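Local coordinates for plu4264 (Photorhabdus luminescens subsp. laumondii, PDB 4MV2), which is a cupin-fold, metal-binding protein of unknown function, seen here with bound nickel, at residues G29-V41 with T104-R118. Numbering follows the deposited sequence. Where two conformers were deposited one is given.
Sequences GLNTPFGGAWCIV and TIWWDKESTLNFLTR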
# COMPACT_ATOMS: atom_id res chain seq x y z
N GLY A 29 2.30 13.80 12.50
CA GLY A 29 2.51 14.67 11.36
C GLY A 29 2.01 14.09 10.05
O GLY A 29 2.02 14.79 9.02
N LEU A 30 1.56 12.85 10.04
CA LEU A 30 1.04 12.26 8.82
C LEU A 30 -0.46 12.39 8.75
O LEU A 30 -1.15 11.95 9.66
CB LEU A 30 1.41 10.76 8.78
CG LEU A 30 0.87 10.00 7.56
CD1 LEU A 30 1.37 10.57 6.25
CD2 LEU A 30 1.22 8.52 7.66
N ASN A 31 -0.96 13.01 7.69
CA ASN A 31 -2.38 13.20 7.50
C ASN A 31 -2.82 12.47 6.25
O ASN A 31 -2.44 12.81 5.14
CB ASN A 31 -2.73 14.67 7.42
CG ASN A 31 -4.23 14.91 7.38
OD1 ASN A 31 -5.03 14.05 7.75
ND2 ASN A 31 -4.62 16.08 6.93
N THR A 32 -3.62 11.44 6.46
CA THR A 32 -4.04 10.53 5.38
C THR A 32 -5.56 10.41 5.43
O THR A 32 -6.16 10.49 6.50
CB THR A 32 -3.48 9.07 5.52
OG1 THR A 32 -3.88 8.55 6.78
CG2 THR A 32 -1.95 9.02 5.44
N PRO A 33 -6.19 10.15 4.28
CA PRO A 33 -7.63 9.87 4.26
C PRO A 33 -7.94 8.38 4.38
O PRO A 33 -9.08 7.97 4.16
CB PRO A 33 -8.04 10.36 2.87
CG PRO A 33 -6.81 10.08 2.02
CD PRO A 33 -5.64 10.35 2.93
N PHE A 34 -6.92 7.57 4.71
CA PHE A 34 -7.05 6.12 4.81
C PHE A 34 -6.25 5.67 6.02
O PHE A 34 -5.40 6.36 6.54
CB PHE A 34 -6.53 5.44 3.52
CG PHE A 34 -5.12 5.82 3.15
CD1 PHE A 34 -4.03 5.19 3.74
CD2 PHE A 34 -4.86 6.82 2.24
CE1 PHE A 34 -2.75 5.55 3.41
CE2 PHE A 34 -3.57 7.17 1.91
CZ PHE A 34 -2.52 6.57 2.50
N GLY A 35 -6.50 4.44 6.40
CA GLY A 35 -5.70 3.73 7.36
C GLY A 35 -4.99 2.59 6.63
O GLY A 35 -5.32 2.25 5.50
N GLY A 36 -3.99 2.00 7.28
CA GLY A 36 -3.25 0.90 6.65
C GLY A 36 -2.57 0.01 7.65
O GLY A 36 -2.39 0.37 8.80
N ALA A 37 -2.17 -1.16 7.18
CA ALA A 37 -1.34 -2.05 7.98
C ALA A 37 -0.60 -3.03 7.11
O ALA A 37 -1.13 -3.56 6.15
CB ALA A 37 -2.16 -2.79 8.99
N TRP A 38 0.64 -3.30 7.51
CA TRP A 38 1.38 -4.44 6.97
C TRP A 38 0.98 -5.66 7.81
O TRP A 38 1.14 -5.66 9.03
CB TRP A 38 2.90 -4.22 7.09
CG TRP A 38 3.75 -5.26 6.39
CD1 TRP A 38 3.82 -6.61 6.66
CD2 TRP A 38 4.65 -5.02 5.32
NE1 TRP A 38 4.72 -7.20 5.82
CE2 TRP A 38 5.23 -6.25 4.98
CE3 TRP A 38 5.03 -3.88 4.62
CZ2 TRP A 38 6.18 -6.37 3.98
CZ3 TRP A 38 5.94 -3.98 3.62
CH2 TRP A 38 6.53 -5.22 3.31
N CYS A 39 0.53 -6.72 7.14
CA CYS A 39 0.01 -7.90 7.81
C CYS A 39 0.74 -9.15 7.36
O CYS A 39 1.07 -9.32 6.19
CB CYS A 39 -1.46 -8.07 7.44
SG CYS A 39 -2.52 -6.70 7.97
N ILE A 40 0.95 -10.04 8.32
CA ILE A 40 1.55 -11.34 8.07
C ILE A 40 0.66 -12.41 8.63
O ILE A 40 0.33 -12.41 9.83
CB ILE A 40 2.97 -11.51 8.67
CG1 ILE A 40 3.91 -10.41 8.21
CG2 ILE A 40 3.50 -12.89 8.27
CD1 ILE A 40 5.26 -10.45 8.93
N VAL A 41 0.25 -13.30 7.75
CA VAL A 41 -0.45 -14.53 8.15
C VAL A 41 0.61 -15.62 8.21
O VAL A 41 1.22 -15.95 7.20
CB VAL A 41 -1.64 -14.89 7.24
CG1 VAL A 41 -2.34 -16.15 7.78
CG2 VAL A 41 -2.63 -13.73 7.15
N THR A 104 -2.82 -3.85 3.82
CA THR A 104 -4.22 -3.46 3.69
C THR A 104 -4.33 -1.95 3.86
O THR A 104 -3.66 -1.35 4.68
CB THR A 104 -5.16 -4.18 4.65
OG1 THR A 104 -6.44 -3.64 4.44
CG2 THR A 104 -4.76 -4.04 6.09
N ILE A 105 -5.16 -1.36 3.02
CA ILE A 105 -5.53 0.04 3.09
C ILE A 105 -7.05 0.10 3.17
O ILE A 105 -7.73 -0.50 2.37
CB ILE A 105 -5.02 0.83 1.86
CG1 ILE A 105 -3.50 0.77 1.80
CG2 ILE A 105 -5.53 2.27 1.91
CD1 ILE A 105 -2.91 1.38 0.56
N TRP A 106 -7.58 0.85 4.13
CA TRP A 106 -9.03 0.96 4.33
C TRP A 106 -9.41 2.43 4.45
O TRP A 106 -8.61 3.26 4.86
CB TRP A 106 -9.47 0.14 5.55
CG TRP A 106 -8.97 0.60 6.87
CD1 TRP A 106 -9.56 1.49 7.70
CD2 TRP A 106 -7.79 0.16 7.54
NE1 TRP A 106 -8.83 1.65 8.82
CE2 TRP A 106 -7.74 0.83 8.77
CE3 TRP A 106 -6.77 -0.75 7.24
CZ2 TRP A 106 -6.73 0.64 9.69
CZ3 TRP A 106 -5.77 -0.93 8.15
CH2 TRP A 106 -5.75 -0.23 9.36
N TRP A 107 -10.65 2.73 4.08
CA TRP A 107 -11.10 4.13 4.03
C TRP A 107 -12.60 4.17 4.00
O TRP A 107 -13.26 3.19 3.67
CB TRP A 107 -10.51 4.89 2.82
CG TRP A 107 -10.98 4.39 1.49
CD1 TRP A 107 -11.99 4.93 0.72
CD2 TRP A 107 -10.48 3.25 0.75
NE1 TRP A 107 -12.15 4.21 -0.42
CE2 TRP A 107 -11.23 3.18 -0.45
CE3 TRP A 107 -9.49 2.27 0.99
CZ2 TRP A 107 -11.04 2.16 -1.39
CZ3 TRP A 107 -9.30 1.29 0.02
CH2 TRP A 107 -10.07 1.23 -1.13
N ASP A 108 -13.14 5.34 4.32
CA ASP A 108 -14.57 5.58 4.27
C ASP A 108 -14.82 7.06 4.25
O ASP A 108 -13.91 7.87 4.17
CB ASP A 108 -15.31 4.83 5.38
CG ASP A 108 -14.97 5.30 6.79
OD1 ASP A 108 -14.09 6.12 7.02
OD2 ASP A 108 -15.68 4.82 7.72
N LYS A 109 -16.09 7.41 4.27
CA LYS A 109 -16.48 8.84 4.29
C LYS A 109 -15.87 9.54 5.48
O LYS A 109 -15.31 10.64 5.34
CB LYS A 109 -17.99 8.97 4.34
CG LYS A 109 -18.65 8.63 3.02
CD LYS A 109 -20.18 8.63 3.11
CE LYS A 109 -20.72 7.42 3.87
NZ LYS A 109 -22.18 7.56 4.13
N GLU A 110 -15.95 8.92 6.65
CA GLU A 110 -15.40 9.51 7.87
C GLU A 110 -13.90 9.79 7.73
O GLU A 110 -13.42 10.88 8.05
CB GLU A 110 -15.65 8.60 9.09
CG GLU A 110 -15.01 9.10 10.40
CD GLU A 110 -15.27 8.17 11.60
OE1 GLU A 110 -14.87 6.98 11.57
OE2 GLU A 110 -15.87 8.64 12.58
N SER A 111 -13.13 8.81 7.29
CA SER A 111 -11.68 8.97 7.24
C SER A 111 -11.28 10.05 6.24
O SER A 111 -10.34 10.79 6.46
CB SER A 111 -10.99 7.63 6.96
OG SER A 111 -11.24 7.14 5.66
N THR A 112 -12.00 10.12 5.14
CA THR A 112 -11.72 11.11 4.12
C THR A 112 -12.05 12.52 4.59
O THR A 112 -11.25 13.44 4.45
CB THR A 112 -12.45 10.75 2.82
OG1 THR A 112 -13.81 10.39 3.12
CG2 THR A 112 -11.78 9.57 2.13
N LEU A 113 -13.23 12.68 5.17
CA LEU A 113 -13.64 13.98 5.70
C LEU A 113 -12.70 14.40 6.80
O LEU A 113 -12.35 15.56 6.90
CB LEU A 113 -15.07 13.91 6.22
CG LEU A 113 -16.12 13.91 5.12
CD1 LEU A 113 -17.47 13.57 5.72
CD2 LEU A 113 -16.16 15.27 4.42
N ASN A 114 -12.21 13.46 7.60
CA ASN A 114 -11.33 13.84 8.70
C ASN A 114 -10.00 14.35 8.16
O ASN A 114 -9.43 15.29 8.71
CB ASN A 114 -11.13 12.67 9.66
CG ASN A 114 -12.39 12.37 10.51
OD1 ASN A 114 -13.37 13.17 10.56
ND2 ASN A 114 -12.36 11.22 11.17
N PHE A 115 -9.50 13.72 7.09
CA PHE A 115 -8.32 14.23 6.40
C PHE A 115 -8.50 15.70 5.97
O PHE A 115 -7.66 16.54 6.22
CB PHE A 115 -7.95 13.33 5.19
CG PHE A 115 -6.99 13.97 4.24
CD1 PHE A 115 -5.64 14.03 4.54
CD2 PHE A 115 -7.43 14.54 3.05
CE1 PHE A 115 -4.77 14.64 3.66
CE2 PHE A 115 -6.57 15.16 2.20
CZ PHE A 115 -5.24 15.20 2.49
N LEU A 116 -9.63 15.98 5.34
CA LEU A 116 -9.92 17.35 4.88
C LEU A 116 -10.07 18.32 6.04
O LEU A 116 -9.56 19.43 5.98
CB LEU A 116 -11.17 17.33 4.02
CG LEU A 116 -11.03 16.56 2.70
CD1 LEU A 116 -12.38 16.35 2.00
CD2 LEU A 116 -10.07 17.23 1.73
N THR A 117 -10.68 17.87 7.12
CA THR A 117 -10.88 18.72 8.28
C THR A 117 -9.54 19.06 8.93
O THR A 117 -9.29 20.21 9.29
CB THR A 117 -11.85 18.03 9.25
OG1 THR A 117 -13.12 17.92 8.59
CG2 THR A 117 -12.00 18.82 10.54
N ARG A 118 -8.67 18.07 9.08
CA ARG A 118 -7.38 18.29 9.70
C ARG A 118 -6.52 19.21 8.87
O ARG A 118 -5.82 20.05 9.40
CB ARG A 118 -6.68 16.96 9.92
CG ARG A 118 -7.32 16.17 11.02
CD ARG A 118 -6.48 14.99 11.43
NE ARG A 118 -6.22 14.07 10.32
CZ ARG A 118 -6.97 13.00 10.03
NH1 ARG A 118 -8.07 12.74 10.73
NH2 ARG A 118 -6.64 12.21 9.02
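The Trp106 indole lies flat on the backbone of Gly35 and Gly36: Gly35 CA sits 4.0 Å from the centroid of its five-membered ring, a CH-pi contact, and Gly36 N lies over the same face nearer the rim. With chi1 at 66°, Trp106 CG stands between backbone N and carbonyl carbon, which folds the ring back across the partner strand, where Gly35, with no side chain on that face, leaves room for it. Thr32 CB lies over the centre of one face of the Phe34 ring, and Ile105 CG2 meets that ring obliquely. One face of the Phe115 ring takes Pro33 CD, 4.3 Å from its centroid. The Arg118 guanidinium has Asn114 O and Phe115 N over one face; Thr32 O is close to its edge but too badly angled for a hydrogen bond. Arg118 NE and NH2 both donate to Asn31 OD1, each at 2.8 Å and bent (134°). Asn31 ND2 turns to Phe115 O (3.2 Å, 164° at the hydrogen), so both ends of the amide are held by the helix. Ser111 OG lies 2.8 Å from Pro33 O and accepts from Asp108 N, while Ser111 N caps onto Asp108 OD1, a capping box. Antiparallel backbone bonds join Gly35 to Trp106 and Ala37 to Thr104. Thr104 OG1 bonds the nickel ligand Glu56. Strand 35-41 lies between strands 19-23 and 100-107 of the cupin sheet, the loop before it rests on helix 109-121, and Trp107 of the second subunit packs on Pro33 and meets Phe34 and Phe115 edge-to-face.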